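Local coordinates for protein pleckstrin homology domain-containing family M member 2 (Homo sapiens, PDB 3CXB) that binds the Salmonella effector SifA through its PH domain and probably couples it to kinesin in the formation of endosomal tubules, at residues His67-Ile72 / Leu79-Glu84; Leu6-Gly11 / His19-Phe24; Gly55-Ala60 / His95-Val100; Leu45-Gly50 / Val71-Arg76. All blocks are in the same frame, centred on the assembly; numbering follows the deposited sequence.

In the fold
All four contacts sit in one PH domain. Interactions 1 and 2 are antiparallel strand pairs in the same sheet, strand 79-82 lying beside strand 2-8; K9 N to E80 O and S82 N to H7 O are probable backbone hydrogen bonds between them. Their chemistry is mixed, backbone bonds flanked by a buried apolar face and a more polar outer one. Interaction 4 is the buried contact, made of side chains from the non-adjacent strands 45-48 and 68-73, and it shares V71 and I72 with interaction 1. Interaction 3 lies at the surface, where the end of helix 86-100 meets edge strand 54-59 through sulfur and carbon; M49 packs on L96 and A99, joining it to interaction 4.

Interaction 1 (His67-Ile72 / Leu79-Glu84); sequences HAFQVI and LELSAE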
loop_
_atom_site.group_PDB
_atom_site.type_symbol
_atom_site.label_atom_id
_atom_site.label_comp_id
_atom_site.label_asym_id
_atom_site.label_seq_id
_atom_site.Cartn_x
_atom_site.Cartn_y
_atom_site.Cartn_z
ATOM N N HIS B 67 -5.294 2.384 11.380
ATOM C CA HIS B 67 -5.469 1.466 10.256
ATOM C C HIS B 67 -4.292 1.458 9.275
ATOM O O HIS B 67 -4.495 1.368 8.062
ATOM C CB HIS B 67 -6.751 1.823 9.498
ATOM C CG HIS B 67 -7.877 2.254 10.385
ATOM N ND1 HIS B 67 -8.487 1.404 11.282
ATOM C CD2 HIS B 67 -8.492 3.452 10.522
ATOM C CE1 HIS B 67 -9.431 2.061 11.934
ATOM N NE2 HIS B 67 -9.454 3.306 11.492
ATOM N N ALA B 68 -3.068 1.537 9.788
ATOM C CA ALA B 68 -1.891 1.549 8.925
ATOM C C ALA B 68 -1.223 0.191 8.720
ATOM O O ALA B 68 -1.110 -0.605 9.643
ATOM C CB ALA B 68 -0.879 2.526 9.465
ATOM N N PHE B 69 -0.770 -0.052 7.494
ATOM C CA PHE B 69 -0.091 -1.295 7.141
ATOM C C PHE B 69 0.960 -1.038 6.064
ATOM O O PHE B 69 0.943 -0.003 5.399
ATOM C CB PHE B 69 -1.101 -2.324 6.648
ATOM C CG PHE B 69 -1.903 -1.869 5.450
ATOM C CD1 PHE B 69 -1.532 -2.247 4.160
ATOM C CD2 PHE B 69 -3.047 -1.095 5.623
ATOM C CE1 PHE B 69 -2.291 -1.867 3.061
ATOM C CE2 PHE B 69 -3.821 -0.703 4.528
ATOM C CZ PHE B 69 -3.448 -1.089 3.244
ATOM N N GLN B 70 1.870 -1.983 5.876
ATOM C CA GLN B 70 2.917 -1.781 4.899
ATOM C C GLN B 70 3.168 -2.960 3.967
ATOM O O GLN B 70 2.885 -4.112 4.295
ATOM C CB GLN B 70 4.194 -1.408 5.629
ATOM C CG GLN B 70 4.593 -2.442 6.651
ATOM C CD GLN B 70 5.699 -1.986 7.598
ATOM O OE1 GLN B 70 6.359 -2.816 8.224
ATOM N NE2 GLN B 70 5.890 -0.669 7.724
ATOM N N VAL B 71 3.688 -2.644 2.785
ATOM C CA VAL B 71 4.018 -3.644 1.788
ATOM C C VAL B 71 5.528 -3.597 1.637
ATOM O O VAL B 71 6.053 -2.644 1.078
ATOM C CB VAL B 71 3.365 -3.309 0.435
ATOM C CG1 VAL B 71 3.768 -4.328 -0.618
ATOM C CG2 VAL B 71 1.862 -3.303 0.586
ATOM N N ILE B 72 6.220 -4.614 2.147
ATOM C CA ILE B 72 7.672 -4.684 2.074
ATOM C C ILE B 72 8.198 -4.867 0.648
ATOM O O ILE B 72 7.707 -5.701 -0.109
ATOM C CB ILE B 72 8.222 -5.830 2.939
ATOM C CG1 ILE B 72 8.175 -5.467 4.435
ATOM C CG2 ILE B 72 9.668 -6.078 2.558
ATOM C CD1 ILE B 72 6.812 -5.174 5.004
ATOM N N LEU B 79 6.047 0.388 1.203
ATOM C CA LEU B 79 4.928 1.258 0.916
ATOM C C LEU B 79 4.079 1.415 2.180
ATOM O O LEU B 79 3.460 0.462 2.634
ATOM C CB LEU B 79 4.104 0.656 -0.228
ATOM C CG LEU B 79 2.800 1.344 -0.640
ATOM C CD1 LEU B 79 3.059 2.815 -0.922
ATOM C CD2 LEU B 79 2.210 0.648 -1.863
ATOM N N GLU B 80 4.067 2.605 2.771
ATOM C CA GLU B 80 3.264 2.808 3.977
ATOM C C GLU B 80 1.860 3.240 3.578
ATOM O O GLU B 80 1.660 4.339 3.064
ATOM C CB GLU B 80 3.887 3.874 4.879
ATOM C CG GLU B 80 4.971 3.366 5.821
ATOM C CD GLU B 80 4.438 2.755 7.110
ATOM O OE1 GLU B 80 5.264 2.473 8.009
ATOM O OE2 GLU B 80 3.203 2.553 7.225
ATOM N N LEU B 81 0.891 2.365 3.813
ATOM C CA LEU B 81 -0.488 2.662 3.466
ATOM C C LEU B 81 -1.344 2.865 4.709
ATOM O O LEU B 81 -0.950 2.515 5.814
ATOM C CB LEU B 81 -1.071 1.528 2.618
ATOM C CG LEU B 81 -0.434 1.239 1.256
ATOM C CD1 LEU B 81 -1.067 -0.004 0.640
ATOM C CD2 LEU B 81 -0.627 2.431 0.334
ATOM N N SER B 82 -2.523 3.441 4.517
ATOM C CA SER B 82 -3.443 3.682 5.621
ATOM C C SER B 82 -4.869 3.667 5.102
ATOM O O SER B 82 -5.174 4.328 4.117
ATOM C CB SER B 82 -3.160 5.031 6.274
ATOM O OG SER B 82 -3.913 5.171 7.466
ATOM N N ALA B 83 -5.737 2.903 5.756
ATOM C CA ALA B 83 -7.130 2.817 5.344
ATOM C C ALA B 83 -7.964 3.750 6.211
ATOM O O ALA B 83 -7.419 4.505 7.017
ATOM C CB ALA B 83 -7.631 1.390 5.465
ATOM N N GLU B 84 -9.282 3.705 6.045
ATOM C CA GLU B 84 -10.159 4.573 6.815
ATOM C C GLU B 84 -10.789 3.824 7.984
ATOM O O GLU B 84 -11.234 4.436 8.953
ATOM C CB GLU B 84 -11.253 5.161 5.905
ATOM C CG GLU B 84 -12.172 4.120 5.253
ATOM C CD GLU B 84 -13.258 4.732 4.359
ATOM O OE1 GLU B 84 -14.048 5.569 4.849
ATOM O OE2 GLU B 84 -13.331 4.367 3.164
#
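L81 N donates to F69 O at 2.9 Å, almost straight out from the carbonyl (C=O...donor angle 179°), in the middle of the antiparallel hairpin that strands 68-73 and 79-82 form in this PH domain. F69 N returns the bond to L81 O, this time from above the carbonyl plane. V71 and L79 repeat the reciprocal pair two residues further along, with the non-hydrogen-bonded pair Q70/E80 between, and beyond the strand ends A83 N still reaches H67 O at 3.0 Å in a nearly straight bond.

On the face that carries F69, V71, L79 and L81, the main event is a CH-pi contact. A chi1 of 58° swings the F69 ring across to the facing strand, where L81 CB lies over one ring face, 3.8 Å from the centroid. V71 CB and L79 CB abut at 4.1 Å. This side faces the protein interior: F69 also touches M89 and L96 of helix 86-100, while L81 leans on L6 and Y8 of strand 2-8.

The other face, with A68, Q70, E80 and S82, is more polar at the Q70/E80 end. Q70 and E80 run side by side in the same direction, with the amide and carboxylate planes turned 67° apart and Q70 NE2 lying 3.2 Å from E80 OE1. R58 makes a weak hydrogen bond to Q70 OE1, and R65 stands at long ion-pair range from E80 OE1. At the loop end the H67 ring approaches the chain obliquely, its CD2 coming 3.3 Å from E84 O.

Interaction 2 (Leu6-Gly11 / His19-Phe24); sequences LHYKAG and HWKTCF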
loop_
_atom_site.group_PDB
_atom_site.type_symbol
_atom_site.label_atom_id
_atom_site.label_comp_id
_atom_site.label_asym_id
_atom_site.label_seq_id
_atom_site.Cartn_x
_atom_site.Cartn_y
_atom_site.Cartn_z
ATOM N N LEU B 6 -6.801 5.011 -0.751
ATOM C CA LEU B 6 -6.068 4.878 0.504
ATOM C C LEU B 6 -5.165 6.092 0.670
ATOM O O LEU B 6 -5.241 7.042 -0.106
ATOM C CB LEU B 6 -5.206 3.601 0.498
ATOM C CG LEU B 6 -5.827 2.201 0.689
ATOM C CD1 LEU B 6 -6.844 1.851 -0.386
ATOM C CD2 LEU B 6 -4.721 1.188 0.626
ATOM N N HIS B 7 -4.325 6.065 1.696
ATOM C CA HIS B 7 -3.374 7.145 1.943
ATOM C C HIS B 7 -2.010 6.466 2.024
ATOM O O HIS B 7 -1.935 5.243 2.138
ATOM C CB HIS B 7 -3.683 7.859 3.266
ATOM C CG HIS B 7 -5.017 8.538 3.295
ATOM N ND1 HIS B 7 -5.457 9.276 4.374
ATOM C CD2 HIS B 7 -6.019 8.576 2.384
ATOM C CE1 HIS B 7 -6.673 9.733 4.129
ATOM N NE2 HIS B 7 -7.038 9.322 2.929
ATOM N N TYR B 8 -0.934 7.236 1.952
ATOM C CA TYR B 8 0.379 6.628 2.045
ATOM C C TYR B 8 1.413 7.635 2.499
ATOM O O TYR B 8 1.469 8.749 1.994
ATOM C CB TYR B 8 0.771 5.998 0.699
ATOM C CG TYR B 8 1.097 6.968 -0.417
ATOM C CD1 TYR B 8 2.382 7.489 -0.561
ATOM C CD2 TYR B 8 0.123 7.367 -1.335
ATOM C CE1 TYR B 8 2.692 8.385 -1.590
ATOM C CE2 TYR B 8 0.423 8.267 -2.371
ATOM C CZ TYR B 8 1.710 8.769 -2.488
ATOM O OH TYR B 8 2.025 9.661 -3.488
ATOM N N LYS B 9 2.221 7.244 3.476
ATOM C CA LYS B 9 3.257 8.121 3.995
ATOM C C LYS B 9 4.365 8.249 2.969
ATOM O O LYS B 9 4.988 9.300 2.845
ATOM C CB LYS B 9 3.820 7.559 5.302
ATOM C CG LYS B 9 4.965 8.364 5.898
ATOM C CD LYS B 9 5.282 7.878 7.311
ATOM C CE LYS B 9 6.501 8.569 7.911
ATOM N NZ LYS B 9 7.726 8.326 7.100
ATOM N N ALA B 10 4.589 7.169 2.225
ATOM C CA ALA B 10 5.628 7.124 1.203
ATOM C C ALA B 10 5.716 8.424 0.412
ATOM O O ALA B 10 4.789 9.242 0.423
ATOM C CB ALA B 10 5.385 5.941 0.259
ATOM N N GLY B 11 6.843 8.609 -0.268
ATOM C CA GLY B 11 7.051 9.810 -1.053
ATOM C C GLY B 11 6.882 11.072 -0.229
ATOM O O GLY B 11 6.161 11.989 -0.625
ATOM N N HIS B 19 3.895 14.099 5.479
ATOM C CA HIS B 19 2.452 14.142 5.272
ATOM C C HIS B 19 1.928 12.926 4.516
ATOM O O HIS B 19 2.625 12.364 3.672
ATOM C CB HIS B 19 2.075 15.423 4.524
ATOM C CG HIS B 19 2.362 16.678 5.289
ATOM N ND1 HIS B 19 1.781 16.958 6.509
ATOM C CD2 HIS B 19 3.162 17.733 5.005
ATOM C CE1 HIS B 19 2.211 18.131 6.941
ATOM N NE2 HIS B 19 3.049 18.621 6.048
ATOM N N TRP B 20 0.697 12.524 4.832
ATOM C CA TRP B 20 0.068 11.381 4.183
ATOM C C TRP B 20 -0.805 11.813 3.020
ATOM O O TRP B 20 -1.919 12.296 3.218
ATOM C CB TRP B 20 -0.786 10.597 5.179
ATOM C CG TRP B 20 0.012 9.826 6.172
ATOM C CD1 TRP B 20 0.819 10.335 7.143
ATOM C CD2 TRP B 20 0.120 8.398 6.261
ATOM N NE1 TRP B 20 1.432 9.315 7.829
ATOM C CE2 TRP B 20 1.023 8.121 7.309
ATOM C CE3 TRP B 20 -0.449 7.338 5.552
ATOM C CZ2 TRP B 20 1.364 6.811 7.668
ATOM C CZ3 TRP B 20 -0.107 6.038 5.911
ATOM C CH2 TRP B 20 0.795 5.788 6.960
ATOM N N LYS B 21 -0.292 11.638 1.808
ATOM C CA LYS B 21 -1.026 11.994 0.601
ATOM C C LYS B 21 -1.960 10.839 0.241
ATOM O O LYS B 21 -1.655 9.678 0.514
ATOM C CB LYS B 21 -0.046 12.260 -0.544
ATOM C CG LYS B 21 -0.688 12.842 -1.798
ATOM C CD LYS B 21 0.376 13.332 -2.783
ATOM C CE LYS B 21 -0.235 14.054 -3.973
ATOM N NZ LYS B 21 0.817 14.516 -4.930
ATOM N N THR B 22 -3.104 11.155 -0.348
ATOM C CA THR B 22 -4.058 10.126 -0.737
ATOM C C THR B 22 -3.591 9.485 -2.042
ATOM O O THR B 22 -2.747 10.045 -2.751
ATOM C CB THR B 22 -5.468 10.721 -0.955
ATOM O OG1 THR B 22 -5.423 11.681 -2.018
ATOM C CG2 THR B 22 -5.972 11.388 0.326
ATOM N N CYS B 23 -4.144 8.317 -2.354
ATOM C CA CYS B 23 -3.795 7.606 -3.572
ATOM C C CYS B 23 -4.920 6.642 -3.942
ATOM O O CYS B 23 -5.852 6.424 -3.163
ATOM C CB CYS B 23 -2.493 6.813 -3.378
ATOM S SG CYS B 23 -2.639 5.244 -2.408
ATOM N N PHE B 24 -4.825 6.070 -5.137
ATOM C CA PHE B 24 -5.816 5.113 -5.595
ATOM C C PHE B 24 -5.121 3.781 -5.840
ATOM O O PHE B 24 -4.109 3.711 -6.551
ATOM C CB PHE B 24 -6.473 5.586 -6.873
ATOM C CG PHE B 24 -7.440 4.604 -7.435
ATOM C CD1 PHE B 24 -7.248 4.069 -8.692
ATOM C CD2 PHE B 24 -8.532 4.187 -6.693
ATOM C CE1 PHE B 24 -8.133 3.134 -9.209
ATOM C CE2 PHE B 24 -9.419 3.256 -7.201
ATOM C CZ PHE B 24 -9.213 2.724 -8.465
#
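Strands 6-8 and 21-24 pair antiparallel but strongly twisted, their short axes at 129° and 4.4 Å apart at closest, L6 and C23 bonding reciprocally through their backbones, Y8 N donating to K21 O at 2.9 Å, and the return bond from K21 N to Y8 O only weak. Past this point the side chains take over. W20 turns its indole flat against K9: CB of the lysine sits over the six-membered ring, 3.6 Å from its centroid, and K9 N lies over the same ring system, 3.4 Å from W20 CE3. On the buried face, a chi1 of 71° brings the Y8 ring toward strand 21-24. There C23 CB meets the ring edge, 3.4 Å from Y8 CD2, and C23 SG makes an oblique sulfur-aromatic contact. H7 and T22 lie alongside each other on the outer face, with T22 CG2 3.5 Å from H7 CD2. The W20 ring also packs on S82 and R65, tying the hairpin to its neighbours. This is the first beta hairpin of the PH fold, strands 2-8 and 21-28, whose connecting loop takes part in phosphoinositide binding in many PH domains.

Interaction 3 (Gly55-Ala60 / His95-Val100); sequences GGCRRA and HLCQAV
C57 reaches from edge strand 54-59 to the C-terminal helix of the PH domain, and its short side chain makes most of the strand's side of the contact. Its CB points at the helix and meets C97 SG at 3.6 Å. One bond further out, SG stands anti to the carbonyl carbon (chi1 -63°), a turn that takes the sulfur past C97 and onto the preceding helical residue, where it rests 3.6 Å from L96 CB. The same sulfur comes within 4.1 Å of the L96 carbonyl carbon C, and V100 CG2, one helical turn along, stands more loosely at 4.4 Å. C57 SG therefore sits against the helix between L96 and V100, while C97 SG passes beside the strand at the level of C57 CB.

Next to it G56 adds backbone alone: its CA lies 4.4 Å from V100 CG2. Its positive phi of 136° is one that a residue with a side chain would seldom adopt. Strand and helix run nearly antiparallel, their axes 7.9 Å apart at closest.

Neighbours extend the seam. M49 and M93 also touch C57, L96 packs inward on L27, and further along R59 forms a salt bridge with E86 near the start of the same helix.

The chemistry is that of carbon and sulfur in van der Waals contact, without directional polar bonds between the two segments. Although two cysteines face each other, C57 SG and C97 SG are 4.4 Å apart, so the model holds two separate sulfurs and no disulfide.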
loop_
_atom_site.group_PDB
_atom_site.type_symbol
_atom_site.label_atom_id
_atom_site.label_comp_id
_atom_site.label_asym_id
_atom_site.label_seq_id
_atom_site.Cartn_x
_atom_site.Cartn_y
_atom_site.Cartn_z
ATOM N N GLY B 55 8.460 -8.496 -0.216
ATOM C CA GLY B 55 8.981 -9.215 0.920
ATOM C C GLY B 55 7.903 -9.593 1.900
ATOM O O GLY B 55 8.187 -10.305 2.856
ATOM N N GLY B 56 6.670 -9.134 1.672
ATOM C CA GLY B 56 5.581 -9.458 2.582
ATOM C C GLY B 56 4.702 -8.263 2.907
ATOM O O GLY B 56 4.845 -7.201 2.297
ATOM N N CYS B 57 3.781 -8.441 3.853
ATOM C CA CYS B 57 2.869 -7.379 4.291
ATOM C C CYS B 57 2.615 -7.547 5.781
ATOM O O CYS B 57 2.521 -8.670 6.269
ATOM C CB CYS B 57 1.495 -7.486 3.607
ATOM S SG CYS B 57 1.410 -7.315 1.821
ATOM N N ARG B 58 2.463 -6.448 6.501
ATOM C CA ARG B 58 2.171 -6.553 7.916
ATOM C C ARG B 58 1.403 -5.325 8.399
ATOM O O ARG B 58 1.401 -4.289 7.752
ATOM C CB ARG B 58 3.472 -6.710 8.710
ATOM C CG ARG B 58 4.404 -5.518 8.628
ATOM C CD ARG B 58 5.741 -5.819 9.288
ATOM N NE ARG B 58 6.156 -4.753 10.199
ATOM C CZ ARG B 58 5.781 -4.660 11.472
ATOM N NH1 ARG B 58 4.974 -5.571 12.014
ATOM N NH2 ARG B 58 6.226 -3.654 12.211
ATOM N N ARG B 59 0.725 -5.452 9.527
ATOM C CA ARG B 59 0.024 -4.321 10.091
ATOM C C ARG B 59 1.152 -3.493 10.702
ATOM O O ARG B 59 2.115 -4.052 11.226
ATOM C CB ARG B 59 -0.954 -4.787 11.173
ATOM C CG ARG B 59 -2.322 -5.237 10.661
ATOM C CD ARG B 59 -2.932 -6.192 11.660
ATOM N NE ARG B 59 -4.308 -5.871 12.028
ATOM C CZ ARG B 59 -5.367 -6.536 11.594
ATOM N NH1 ARG B 59 -6.585 -6.180 11.984
ATOM N NH2 ARG B 59 -5.207 -7.558 10.764
ATOM N N ALA B 60 1.047 -2.172 10.632
ATOM C CA ALA B 60 2.093 -1.314 11.167
ATOM C C ALA B 60 1.814 -0.807 12.571
ATOM O O ALA B 60 0.745 -1.036 13.132
ATOM C CB ALA B 60 2.320 -0.140 10.236
ATOM N N HIS B 95 -6.096 -9.729 1.248
ATOM C CA HIS B 95 -5.899 -9.881 -0.189
ATOM C C HIS B 95 -4.416 -9.833 -0.534
ATOM O O HIS B 95 -3.899 -10.713 -1.200
ATOM C CB HIS B 95 -6.653 -8.788 -0.976
ATOM C CG HIS B 95 -8.128 -9.038 -1.113
ATOM N ND1 HIS B 95 -8.646 -10.232 -1.572
ATOM C CD2 HIS B 95 -9.192 -8.232 -0.877
ATOM C CE1 HIS B 95 -9.965 -10.153 -1.610
ATOM N NE2 HIS B 95 -10.321 -8.951 -1.194
ATOM N N LEU B 96 -3.737 -8.802 -0.063
ATOM C CA LEU B 96 -2.321 -8.641 -0.340
ATOM C C LEU B 96 -1.450 -9.803 0.134
ATOM O O LEU B 96 -0.543 -10.231 -0.570
ATOM C CB LEU B 96 -1.829 -7.344 0.293
ATOM C CG LEU B 96 -2.448 -6.088 -0.316
ATOM C CD1 LEU B 96 -2.080 -4.865 0.498
ATOM C CD2 LEU B 96 -1.962 -5.963 -1.752
ATOM N N CYS B 97 -1.716 -10.307 1.332
ATOM C CA CYS B 97 -0.926 -11.407 1.853
ATOM C C CYS B 97 -1.232 -12.660 1.059
ATOM O O CYS B 97 -0.383 -13.544 0.909
ATOM C CB CYS B 97 -1.211 -11.603 3.342
ATOM S SG CYS B 97 -0.717 -10.163 4.348
ATOM N N GLN B 98 -2.445 -12.725 0.529
ATOM C CA GLN B 98 -2.842 -13.865 -0.281
ATOM C C GLN B 98 -1.993 -13.845 -1.559
ATOM O O GLN B 98 -1.397 -14.849 -1.944
ATOM C CB GLN B 98 -4.324 -13.759 -0.617
ATOM C CG GLN B 98 -5.026 -15.085 -0.821
ATOM C CD GLN B 98 -6.519 -14.934 -0.640
ATOM O OE1 GLN B 98 -7.228 -14.408 -1.508
ATOM N NE2 GLN B 98 -7.004 -15.360 0.513
ATOM N N ALA B 99 -1.923 -12.683 -2.201
ATOM C CA ALA B 99 -1.139 -12.523 -3.420
ATOM C C ALA B 99 0.324 -12.882 -3.171
ATOM O O ALA B 99 0.994 -13.421 -4.047
ATOM C CB ALA B 99 -1.239 -11.088 -3.929
ATOM N N VAL B 100 0.845 -12.579 -1.990
ATOM C CA VAL B 100 2.233 -12.933 -1.738
ATOM C C VAL B 100 2.395 -14.453 -1.754
ATOM O O VAL B 100 3.385 -14.973 -2.252
ATOM C CB VAL B 100 2.717 -12.395 -0.378
ATOM C CG1 VAL B 100 4.139 -12.886 -0.095
ATOM C CG2 VAL B 100 2.671 -10.900 -0.373
#

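Interaction 4 (Leu45-Gly50 / Val71-Arg76); sequences LSVNMG and VILSDR
V47 sets CG1 against L73 CD2 at 3.4 Å, the two side chains crossing at about a right angle. The touching methyl is the branch turned away from the carbonyl, beside the backbone N (chi1 -72°). Strands 45-48 and 68-73 are not sheet neighbours here: V47 CA and L73 CA stand 8.4 Å apart, and the side chains alone span the gap.

To one side of this pair lies M49, just past the end of its strand. Its chain bends at chi2 (67°), bringing the terminal methyl round toward the other segment and onto V71 CG1. M49 CE also stands 4.1 Å from V71 CG2. The methionine crosses the valine obliquely. L96 and A99 of helix 86-100 pack on M49 as well, as do L32 and C57, so this side chain touches the helix and several strands together.

To the other side L45 sends CD2 to L73 CD1 at 4.4 Å and to R76 NH2 at 3.3 Å. R76 is brought back by a type II beta turn from L73 to R76, and its side chain, bent at chi2, comes at L45 from the opposite direction. The leucine meets the edge of the guanidinium, near its plane, not its face. L45 also rests on L79, in the partner strand of the hairpin that includes 68-73.

Apolar side chains from distant strands meeting across the interior, with a C-terminal helix packed at one end, are what the PH fold is built on: a strongly bent antiparallel barrel capped by that helix.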
loop_
_atom_site.group_PDB
_atom_site.type_symbol
_atom_site.label_atom_id
_atom_site.label_comp_id
_atom_site.label_asym_id
_atom_site.label_seq_id
_atom_site.Cartn_x
_atom_site.Cartn_y
_atom_site.Cartn_z
ATOM N N LEU B 45 3.397 3.648 -8.681
ATOM C CA LEU B 45 4.129 2.457 -8.277
ATOM C C LEU B 45 3.411 1.191 -8.690
ATOM O O LEU B 45 2.193 1.092 -8.606
ATOM C CB LEU B 45 4.323 2.417 -6.770
ATOM C CG LEU B 45 4.733 1.042 -6.223
ATOM C CD1 LEU B 45 6.108 0.687 -6.723
ATOM C CD2 LEU B 45 4.729 1.062 -4.702
ATOM N N SER B 46 4.182 0.207 -9.112
ATOM C CA SER B 46 3.629 -1.055 -9.537
ATOM C C SER B 46 4.464 -2.171 -8.921
ATOM O O SER B 46 5.676 -2.210 -9.112
ATOM C CB SER B 46 3.677 -1.125 -11.057
ATOM O OG SER B 46 3.360 -2.423 -11.521
ATOM N N VAL B 47 3.826 -3.072 -8.180
ATOM C CA VAL B 47 4.560 -4.159 -7.539
ATOM C C VAL B 47 4.032 -5.530 -7.869
ATOM O O VAL B 47 2.836 -5.777 -7.818
ATOM C CB VAL B 47 4.540 -4.038 -6.013
ATOM C CG1 VAL B 47 5.423 -2.902 -5.564
ATOM C CG2 VAL B 47 3.137 -3.804 -5.553
ATOM N N ASN B 48 4.941 -6.430 -8.199
ATOM C CA ASN B 48 4.542 -7.781 -8.506
ATOM C C ASN B 48 4.463 -8.564 -7.202
ATOM O O ASN B 48 5.471 -9.065 -6.691
ATOM C CB ASN B 48 5.548 -8.438 -9.452
ATOM C CG ASN B 48 5.157 -9.858 -9.819
ATOM O OD1 ASN B 48 5.935 -10.584 -10.436
ATOM N ND2 ASN B 48 3.944 -10.261 -9.445
ATOM N N MET B 49 3.260 -8.623 -6.647
ATOM C CA MET B 49 2.996 -9.373 -5.427
ATOM C C MET B 49 3.265 -10.845 -5.774
ATOM O O MET B 49 2.950 -11.315 -6.883
ATOM C CB MET B 49 1.533 -9.199 -5.044
ATOM C CG MET B 49 1.278 -8.430 -3.788
ATOM S SD MET B 49 1.711 -6.705 -3.817
ATOM C CE MET B 49 1.851 -6.489 -2.072
ATOM N N GLY B 50 3.840 -11.586 -4.842
ATOM C CA GLY B 50 4.134 -12.975 -5.150
ATOM C C GLY B 50 5.507 -13.107 -5.778
ATOM O O GLY B 50 6.058 -14.203 -5.854
ATOM N N VAL B 71 3.688 -2.644 2.785
ATOM C CA VAL B 71 4.018 -3.644 1.788
ATOM C C VAL B 71 5.528 -3.597 1.637
ATOM O O VAL B 71 6.053 -2.644 1.078
ATOM C CB VAL B 71 3.365 -3.309 0.435
ATOM C CG1 VAL B 71 3.768 -4.328 -0.618
ATOM C CG2 VAL B 71 1.862 -3.303 0.586
ATOM N N ILE B 72 6.220 -4.614 2.147
ATOM C CA ILE B 72 7.672 -4.684 2.074
ATOM C C ILE B 72 8.198 -4.867 0.648
ATOM O O ILE B 72 7.707 -5.701 -0.109
ATOM C CB ILE B 72 8.222 -5.830 2.939
ATOM C CG1 ILE B 72 8.175 -5.467 4.435
ATOM C CG2 ILE B 72 9.668 -6.078 2.558
ATOM C CD1 ILE B 72 6.812 -5.174 5.004
ATOM N N LEU B 73 9.212 -4.086 0.295
ATOM C CA LEU B 73 9.792 -4.158 -1.030
ATOM C C LEU B 73 11.291 -4.385 -0.967
ATOM O O LEU B 73 11.977 -3.853 -0.099
ATOM C CB LEU B 73 9.486 -2.874 -1.786
ATOM C CG LEU B 73 7.990 -2.589 -1.953
ATOM C CD1 LEU B 73 7.794 -1.197 -2.535
ATOM C CD2 LEU B 73 7.357 -3.633 -2.850
ATOM N N SER B 74 11.789 -5.170 -1.913
ATOM C CA SER B 74 13.195 -5.519 -1.991
ATOM C C SER B 74 14.085 -4.378 -2.454
ATOM O O SER B 74 13.764 -3.661 -3.409
ATOM C CB SER B 74 13.376 -6.713 -2.933
ATOM O OG SER B 74 12.534 -7.796 -2.570
ATOM N N ASP B 75 15.212 -4.231 -1.766
ATOM C CA ASP B 75 16.202 -3.206 -2.082
ATOM C C ASP B 75 15.661 -1.782 -2.197
ATOM O O ASP B 75 16.243 -0.954 -2.901
ATOM C CB ASP B 75 16.938 -3.570 -3.382
ATOM C CG ASP B 75 17.777 -4.837 -3.250
ATOM O OD1 ASP B 75 18.430 -5.229 -4.242
ATOM O OD2 ASP B 75 17.787 -5.439 -2.156
ATOM N N ARG B 76 14.562 -1.495 -1.504
ATOM C CA ARG B 76 13.965 -0.167 -1.537
ATOM C C ARG B 76 12.852 -0.039 -0.481
ATOM O O ARG B 76 12.182 -1.019 -0.138
ATOM C CB ARG B 76 13.466 0.130 -2.960
ATOM C CG ARG B 76 12.011 -0.132 -3.247
ATOM C CD ARG B 76 11.191 1.080 -2.862
ATOM N NE ARG B 76 9.887 1.125 -3.513
ATOM C CZ ARG B 76 8.936 2.007 -3.206
ATOM N NH1 ARG B 76 9.144 2.909 -2.258
ATOM N NH2 ARG B 76 7.779 1.995 -3.849
#